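PDB 5CGZ: 4-oxalmesaconate hydratase, which catalyses the zinc-dependent hydration of 4-carboxy-2-hydroxymuconate, the enol of oxalomesaconate, in the third step of gallate degradation. Local coordinates for residues 8-13 with 118-123; 40-45 with 85-90. One frame throughout, in Å; residues are numbered along the deposited sequence. Where two conformers were deposited one is given.

Contact 1 (8-13 with 118-123). With ZN (zinc ion), chain C.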
ATOM      1  N   SER A   8     -18.684  19.821   4.149  1.00 29.31           N
ATOM      2  CA  SER A   8     -17.748  20.621   3.372  1.00 32.12           C
ATOM      3  C   SER A   8     -16.800  21.384   4.307  1.00 34.54           C
ATOM      4  O   SER A   8     -17.267  22.108   5.187  1.00 36.41           O
ATOM      5  CB  SER A   8     -18.554  21.580   2.484  1.00 31.47           C
ATOM      6  OG  SER A   8     -17.742  22.338   1.622  1.00 34.92           O
ATOM      7  N   ALA A   9     -15.485  21.223   4.156  1.00 31.54           N
ATOM      8  CA  ALA A   9     -14.554  21.915   5.062  1.00 33.30           C
ATOM      9  C   ALA A   9     -14.665  23.438   4.924  1.00 33.91           C
ATOM     10  O   ALA A   9     -14.720  24.174   5.911  1.00 33.95           O
ATOM     11  CB  ALA A   9     -13.120  21.482   4.804  1.00 30.01           C
ATOM     12  N   HIS A  10     -14.687  23.888   3.678  1.00 32.14           N
ATOM     13  CA  HIS A  10     -14.798  25.297   3.344  1.00 35.61           C
ATOM     14  C   HIS A  10     -16.055  25.460   2.507  1.00 40.39           C
ATOM     15  O   HIS A  10     -16.473  24.517   1.839  1.00 39.16           O
ATOM     16  CB  HIS A  10     -13.553  25.757   2.590  1.00 28.85           C
ATOM     17  CG  HIS A  10     -12.275  25.305   3.230  1.00 37.65           C
ATOM     18  ND1 HIS A  10     -11.436  24.373   2.650  1.00 31.78           N
ATOM     19  CD2 HIS A  10     -11.708  25.631   4.417  1.00 30.80           C
ATOM     20  CE1 HIS A  10     -10.399  24.163   3.443  1.00 33.05           C
ATOM     21  NE2 HIS A  10     -10.542  24.912   4.524  1.00 32.46           N
ATOM     22  N   SER A  11     -16.646  26.646   2.521  1.00 34.68           N
ATOM     23  CA  SER A  11     -17.963  26.837   1.917  1.00 37.72           C
ATOM     24  C   SER A  11     -18.023  26.506   0.418  1.00 36.12           C
ATOM     25  O   SER A  11     -19.050  26.042  -0.051  1.00 38.15           O
ATOM     26  CB  SER A  11     -18.454  28.275   2.161  1.00 37.00           C
ATOM     27  OG  SER A  11     -17.529  29.241   1.692  1.00 41.63           O
ATOM     28  N   ALA A  12     -16.937  26.702  -0.331  1.00 33.02           N
ATOM     29  CA  ALA A  12     -16.983  26.460  -1.780  1.00 38.51           C
ATOM     30  C   ALA A  12     -16.850  24.980  -2.177  1.00 39.30           C
ATOM     31  O   ALA A  12     -17.241  24.575  -3.277  1.00 35.01           O
ATOM     32  CB  ALA A  12     -15.900  27.274  -2.484  1.00 38.38           C
ATOM     33  N   ASP A  13     -16.305  24.173  -1.281  1.00 34.88           N
ATOM     34  CA  ASP A  13     -15.977  22.801  -1.632  1.00 33.52           C
ATOM     35  C   ASP A  13     -17.163  21.974  -2.118  1.00 36.11           C
ATOM     36  O   ASP A  13     -17.020  21.211  -3.069  1.00 33.90           O
ATOM     37  CB  ASP A  13     -15.313  22.115  -0.444  1.00 30.26           C
ATOM     38  CG  ASP A  13     -13.850  22.486  -0.323  1.00 35.41           C
ATOM     39  OD1 ASP A  13     -13.439  22.995   0.740  1.00 34.13           O
ATOM     40  OD2 ASP A  13     -13.115  22.262  -1.308  1.00 43.03           O
ATOM     41  N   PRO A 118      -2.189  16.497   0.918  1.00 35.23           N
ATOM     42  CA  PRO A 118      -0.949  17.227   1.208  1.00 32.19           C
ATOM     43  C   PRO A 118      -1.041  18.715   0.850  1.00 30.42           C
ATOM     44  O   PRO A 118      -0.104  19.462   1.122  1.00 31.81           O
ATOM     45  CB  PRO A 118       0.104  16.507   0.347  1.00 31.62           C
ATOM     46  CG  PRO A 118      -0.660  15.717  -0.671  1.00 37.96           C
ATOM     47  CD  PRO A 118      -2.010  15.425  -0.082  1.00 31.78           C
ATOM     48  N   TYR A 119      -2.156  19.148   0.269  1.00 29.92           N
ATOM     49  CA  TYR A 119      -2.307  20.561  -0.078  1.00 35.01           C
ATOM     50  C   TYR A 119      -3.216  21.321   0.887  1.00 35.80           C
ATOM     51  O   TYR A 119      -3.260  22.551   0.860  1.00 33.06           O
ATOM     52  CB  TYR A 119      -2.813  20.693  -1.518  1.00 29.73           C
ATOM     53  CG  TYR A 119      -1.829  20.066  -2.465  1.00 32.73           C
ATOM     54  CD1 TYR A 119      -0.737  20.790  -2.939  1.00 30.40           C
ATOM     55  CD2 TYR A 119      -1.948  18.724  -2.835  1.00 28.17           C
ATOM     56  CE1 TYR A 119       0.206  20.198  -3.795  1.00 30.14           C
ATOM     57  CE2 TYR A 119      -1.017  18.123  -3.678  1.00 30.66           C
ATOM     58  CZ  TYR A 119       0.058  18.863  -4.156  1.00 31.41           C
ATOM     59  OH  TYR A 119       0.977  18.264  -4.998  1.00 29.40           O
ATOM     60  N   ASN A 120      -3.908  20.601   1.765  1.00 33.93           N
ATOM     61  CA  ASN A 120      -4.901  21.242   2.623  1.00 33.43           C
ATOM     62  C   ASN A 120      -5.265  20.398   3.836  1.00 34.95           C
ATOM     63  O   ASN A 120      -6.051  19.453   3.725  1.00 33.65           O
ATOM     64  CB  ASN A 120      -6.158  21.536   1.813  1.00 34.83           C
ATOM     65  CG  ASN A 120      -6.994  22.634   2.421  1.00 44.37           C
ATOM     66  OD1 ASN A 120      -7.285  22.627   3.623  1.00 43.89           O
ATOM     67  ND2 ASN A 120      -7.375  23.601   1.597  1.00 42.26           N
ATOM     68  N   TYR A 121      -4.707  20.746   4.993  1.00 28.36           N
ATOM     69  CA  TYR A 121      -4.933  19.977   6.215  1.00 33.45           C
ATOM     70  C   TYR A 121      -6.390  20.037   6.685  1.00 32.86           C
ATOM     71  O   TYR A 121      -6.866  19.123   7.361  1.00 31.48           O
ATOM     72  CB  TYR A 121      -3.989  20.462   7.329  1.00 34.04           C
ATOM     73  CG  TYR A 121      -2.684  19.694   7.358  1.00 34.40           C
ATOM     74  CD1 TYR A 121      -1.824  19.708   6.267  1.00 34.04           C
ATOM     75  CD2 TYR A 121      -2.320  18.943   8.468  1.00 34.32           C
ATOM     76  CE1 TYR A 121      -0.638  18.990   6.279  1.00 37.95           C
ATOM     77  CE2 TYR A 121      -1.133  18.228   8.492  1.00 36.89           C
ATOM     78  CZ  TYR A 121      -0.300  18.252   7.396  1.00 38.27           C
ATOM     79  OH  TYR A 121       0.871  17.530   7.415  1.00 32.71           O
ATOM     80  N   ASP A 122      -7.104  21.102   6.329  1.00 29.27           N
ATOM     81  CA  ASP A 122      -8.499  21.227   6.750  1.00 29.63           C
ATOM     82  C   ASP A 122      -9.390  20.133   6.137  1.00 32.96           C
ATOM     83  O   ASP A 122     -10.402  19.733   6.720  1.00 30.63           O
ATOM     84  CB  ASP A 122      -9.064  22.598   6.364  1.00 28.65           C
ATOM     85  CG  ASP A 122      -8.388  23.753   7.089  1.00 32.39           C
ATOM     86  OD1 ASP A 122      -7.519  23.532   7.965  1.00 32.83           O
ATOM     87  OD2 ASP A 122      -8.744  24.905   6.775  1.00 34.15           O
ATOM     88  N   HIS A 123      -9.029  19.661   4.952  1.00 27.48           N
ATOM     89  CA  HIS A 123      -9.920  18.755   4.227  1.00 29.89           C
ATOM     90  C   HIS A 123     -10.087  17.407   4.926  1.00 27.02           C
ATOM     91  O   HIS A 123     -11.217  17.007   5.199  1.00 30.70           O
ATOM     92  CB  HIS A 123      -9.432  18.577   2.791  1.00 27.04           C
ATOM     93  CG  HIS A 123      -9.689  19.773   1.933  1.00 31.25           C
ATOM     94  ND1 HIS A 123      -9.127  19.939   0.683  1.00 31.97           N
ATOM     95  CD2 HIS A 123     -10.457  20.869   2.143  1.00 32.35           C
ATOM     96  CE1 HIS A 123      -9.535  21.082   0.166  1.00 34.63           C
ATOM     97  NE2 HIS A 123     -10.345  21.668   1.033  1.00 34.23           N
TER
HETATM   98 ZN    ZN C 301     -11.504  23.486   0.791  1.00 35.03          ZN
HETATM   99  O   HOH W   1     -10.729  23.981  -1.525  1.00 47.84           O

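Contact 2 (40-45 with 85-90). With ZN (zinc ion), chain C.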
ATOM      1  N   GLY A  40     -13.713  29.093   4.343  1.00 35.35           N
ATOM      2  CA  GLY A  40     -12.470  29.190   3.581  1.00 33.08           C
ATOM      3  C   GLY A  40     -12.007  30.638   3.532  1.00 35.16           C
ATOM      4  O   GLY A  40     -11.345  31.074   2.583  1.00 35.29           O
ATOM      5  N   GLU A  41     -12.349  31.381   4.581  1.00 35.09           N
ATOM      6  CA  GLU A  41     -12.135  32.825   4.615  1.00 37.67           C
ATOM      7  C   GLU A  41     -10.645  33.214   4.570  1.00 34.09           C
ATOM      8  O   GLU A  41     -10.286  34.236   3.993  1.00 37.29           O
ATOM      9  CB  GLU A  41     -12.817  33.433   5.856  1.00 33.00           C
ATOM     10  CG  GLU A  41     -12.356  32.895   7.226  1.00 33.93           C
ATOM     11  CD  GLU A  41     -13.147  31.670   7.705  1.00 37.00           C
ATOM     12  OE1 GLU A  41     -13.776  30.982   6.867  1.00 38.58           O
ATOM     13  OE2 GLU A  41     -13.136  31.389   8.924  1.00 38.69           O
ATOM     14  N   ARG A  42      -9.772  32.399   5.143  1.00 32.62           N
ATOM     15  CA  ARG A  42      -8.348  32.743   5.166  1.00 31.87           C
ATOM     16  C   ARG A  42      -7.532  32.108   4.032  1.00 41.03           C
ATOM     17  O   ARG A  42      -6.612  32.737   3.500  1.00 35.75           O
ATOM     18  CB  ARG A  42      -7.744  32.358   6.518  1.00 33.00           C
ATOM     19  CG  ARG A  42      -8.307  33.189   7.670  1.00 37.60           C
ATOM     20  CD  ARG A  42      -8.436  32.381   8.956  1.00 35.49           C
ATOM     21  NE  ARG A  42      -7.150  31.872   9.426  1.00 36.16           N
ATOM     22  CZ  ARG A  42      -6.309  32.560  10.193  1.00 41.53           C
ATOM     23  NH1 ARG A  42      -6.613  33.798  10.564  1.00 35.13           N
ATOM     24  NH2 ARG A  42      -5.164  32.014  10.587  1.00 32.78           N
ATOM     25  N   GLY A  43      -7.860  30.877   3.646  1.00 36.74           N
ATOM     26  CA  GLY A  43      -7.040  30.170   2.673  1.00 35.11           C
ATOM     27  C   GLY A  43      -7.646  29.890   1.307  1.00 36.74           C
ATOM     28  O   GLY A  43      -6.960  29.388   0.424  1.00 36.34           O
ATOM     29  N   GLU A  44      -8.930  30.186   1.129  0.62 34.64           N
ATOM     30  CA  GLU A  44      -9.589  29.952  -0.157  0.62 36.16           C
ATOM     31  C   GLU A  44     -10.299  31.224  -0.638  0.62 39.82           C
ATOM     32  O   GLU A  44     -11.350  31.158  -1.279  0.62 39.18           O
ATOM     33  CB  GLU A  44     -10.588  28.781  -0.059  0.62 36.47           C
ATOM     34  CG  GLU A  44      -9.963  27.424   0.346  0.62 36.57           C
ATOM     35  CD  GLU A  44     -10.930  26.231   0.200  0.62 40.58           C
ATOM     36  OE1 GLU A  44     -12.147  26.453   0.023  0.62 46.95           O
ATOM     37  OE2 GLU A  44     -10.475  25.063   0.251  0.62 34.26           O
ATOM     38  N   SER A  45      -9.716  32.382  -0.334  1.00 37.05           N
ATOM     39  CA  SER A  45     -10.341  33.660  -0.678  1.00 38.95           C
ATOM     40  C   SER A  45      -9.342  34.718  -1.149  1.00 40.40           C
ATOM     41  O   SER A  45      -9.468  35.892  -0.805  1.00 37.34           O
ATOM     42  CB  SER A  45     -11.114  34.189   0.533  1.00 33.90           C
ATOM     43  OG  SER A  45     -12.149  33.294   0.910  1.00 36.33           O
ATOM     44  N   ASP A  85     -10.954  28.511   9.200  1.00 33.60           N
ATOM     45  CA  ASP A  85     -10.063  27.717   8.353  1.00 33.34           C
ATOM     46  C   ASP A  85      -8.608  28.160   8.505  1.00 33.03           C
ATOM     47  O   ASP A  85      -8.337  29.237   9.032  1.00 35.85           O
ATOM     48  CB  ASP A  85     -10.476  27.830   6.887  1.00 32.08           C
ATOM     49  CG  ASP A  85     -10.208  29.219   6.316  1.00 38.35           C
ATOM     50  OD1 ASP A  85     -10.418  30.210   7.048  1.00 34.42           O
ATOM     51  OD2 ASP A  85      -9.773  29.316   5.146  1.00 33.81           O
ATOM     52  N   TYR A  86      -7.682  27.323   8.043  1.00 34.57           N
ATOM     53  CA  TYR A  86      -6.257  27.671   7.977  1.00 34.75           C
ATOM     54  C   TYR A  86      -5.716  28.337   9.229  1.00 38.12           C
ATOM     55  O   TYR A  86      -5.280  29.481   9.164  1.00 37.68           O
ATOM     56  CB  TYR A  86      -5.987  28.604   6.796  1.00 32.47           C
ATOM     57  CG  TYR A  86      -5.943  27.931   5.444  1.00 36.27           C
ATOM     58  CD1 TYR A  86      -7.090  27.380   4.884  1.00 39.09           C
ATOM     59  CD2 TYR A  86      -4.761  27.874   4.712  1.00 38.49           C
ATOM     60  CE1 TYR A  86      -7.065  26.779   3.641  1.00 39.56           C
ATOM     61  CE2 TYR A  86      -4.723  27.269   3.454  1.00 35.57           C
ATOM     62  CZ  TYR A  86      -5.877  26.724   2.930  1.00 41.48           C
ATOM     63  OH  TYR A  86      -5.857  26.129   1.686  1.00 42.25           O
ATOM     64  N   PRO A  87      -5.707  27.620  10.361  1.00 34.69           N
ATOM     65  CA  PRO A  87      -6.093  26.214  10.481  1.00 34.17           C
ATOM     66  C   PRO A  87      -7.517  26.017  10.964  1.00 39.16           C
ATOM     67  O   PRO A  87      -7.999  26.753  11.832  1.00 38.85           O
ATOM     68  CB  PRO A  87      -5.120  25.688  11.539  1.00 32.07           C
ATOM     69  CG  PRO A  87      -5.025  26.874  12.495  1.00 36.44           C
ATOM     70  CD  PRO A  87      -5.091  28.120  11.604  1.00 35.98           C
ATOM     71  N   MET A  88      -8.176  25.001  10.422  1.00 35.94           N
ATOM     72  CA  MET A  88      -9.412  24.510  11.002  1.00 33.11           C
ATOM     73  C   MET A  88      -9.079  23.602  12.188  1.00 37.79           C
ATOM     74  O   MET A  88      -8.231  22.715  12.085  1.00 35.12           O
ATOM     75  CB  MET A  88     -10.236  23.765   9.952  1.00 32.34           C
ATOM     76  CG  MET A  88     -11.646  23.430  10.394  1.00 31.59           C
ATOM     77  SD  MET A  88     -12.675  22.907   8.995  1.00 36.29           S
ATOM     78  CE  MET A  88     -12.390  21.157   9.051  1.00 33.45           C
ATOM     79  N   ARG A  89      -9.734  23.843  13.319  1.00 36.36           N
ATOM     80  CA  ARG A  89      -9.589  22.996  14.504  1.00 34.20           C
ATOM     81  C   ARG A  89     -10.963  22.694  15.087  1.00 37.88           C
ATOM     82  O   ARG A  89     -11.828  23.560  15.104  1.00 38.51           O
ATOM     83  CB  ARG A  89      -8.705  23.674  15.563  1.00 33.87           C
ATOM     84  CG  ARG A  89      -7.231  23.820  15.165  1.00 36.17           C
ATOM     85  CD  ARG A  89      -6.546  22.446  15.072  1.00 36.35           C
ATOM     86  NE  ARG A  89      -5.104  22.550  14.836  1.00 39.58           N
ATOM     87  CZ  ARG A  89      -4.532  22.458  13.637  1.00 40.09           C
ATOM     88  NH1 ARG A  89      -5.276  22.261  12.556  1.00 36.55           N
ATOM     89  NH2 ARG A  89      -3.211  22.567  13.519  1.00 36.55           N
ATOM     90  N   ALA A  90     -11.168  21.470  15.564  1.00 36.50           N
ATOM     91  CA  ALA A  90     -12.439  21.093  16.170  1.00 41.38           C
ATOM     92  C   ALA A  90     -12.221  20.507  17.561  1.00 44.34           C
ATOM     93  O   ALA A  90     -11.135  20.010  17.869  1.00 48.88           O
ATOM     94  CB  ALA A  90     -13.174  20.093  15.290  1.00 38.97           C
TER
HETATM   95 ZN    ZN C 301     -11.504  23.486   0.791  1.00 35.03          ZN
HETATM   96  O   HOH W   1     -10.729  23.981  -1.525  1.00 47.84           O

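Contact 1 (8-13 with 118-123)
His10 is held at both ring nitrogens: ND1 binds the zinc ion at 2.1 Å while NE2 donates a hydrogen bond to Asp122. This is the metal site of the PIG-L/MshB deacetylase family, built where the loop after strand 3-8 of the Rossmann-like sheet meets the start of helix 122-138. Asp13 adds OD1 to the zinc at 2.0 Å and His123 adds NE2 at 2.2 Å; Glu44 supplies a further oxygen. The two imidazoles meet rim to rim, planes 57° apart, because each directs a nitrogen at the same metal. His123 CG stands beside its backbone N (chi1 -74°), which swings the ring toward the ion, and its ND1 is hydrogen-bonded to Asp117. Asp13 OD2 forms a salt bridge with Arg17, so Asp13 and His123, like His10, each have a second-shell partner. Ala9 packs its small methyl against the ring edge, its CB 3.8 Å from His123 CD2. Asn120 OD1 takes a weak capping bond from Asp122 N, and Asn120 CG lies over the face of the His123 ring. The 2.9 Å bond from His10 NE2 to Asp122 OD2 is almost straight (176°), lies in the ring plane and uses the carboxylate's anti lone pair.

Contact 2 (40-45 with 85-90)
Asp85 turns its carboxylate onto the backbone of 40-45, and two successive peptide nitrogens meet it. Arg42 N bonds OD1 at 3.0 Å through the syn lone pair, with a weak second bond to OD2, and Gly43 N gives OD2 a bond of 2.9 Å. The short aspartate reaches them because its CG lies between its backbone N and carbonyl carbon (chi1 70°). The Arg42 side chain returns the grip: NE (3.0 Å) and NH2 (2.9 Å) both bond Tyr86 O side-on, with that oxygen in the guanidinium plane, while NE adds a weak bond to Asp85 O. NH1 forms a salt bridge with Glu56. With an alanine here instead of the arginine, Tyr86 O would probably lose both side-chain donors and Glu56 its charged mate. These two loops follow strands 31-36 and 76-80, neighbours in the Rossmann-like sheet, and 40-45 carries the zinc ligand Glu44. The apolar part is a CH-pi contact, Gly43 CA lying 3.4 Å from the Tyr86 ring centroid, over its face; glycine, with no side chain, lets CA approach the ring this closely. Among the charges, Glu41 OE1 comes within 3.5 Å of Asp85 OD1. This likeness of charge is probably eased by the amides around Asp85 and by Phe39 N, which bonds Glu41 OE1.

How the contacts relate
Contact 2 is nested within the chain loop that contact 1 closes, and their centres are about 8 Å apart. They share the zinc ion: contact 1 provides three protein ligands and contact 2 the fourth, Glu44, whose OE2, in one of two modelled conformers, lies 2.0 Å from the metal and 2.7 Å from His10 ND1. One water, 2.5 Å from the zinc, completes the ligands. Asp122 makes a second connection: its OD2, already bonded to His10, probably also accepts from Tyr86 N, and its OD1, 2.9 Å from Met88 N, probably accepts there too. Asp122 is thus a second-shell residue with the amides of 85-90 behind it, consistent with 85-90 helping to fix Asp122 and, through it, His10.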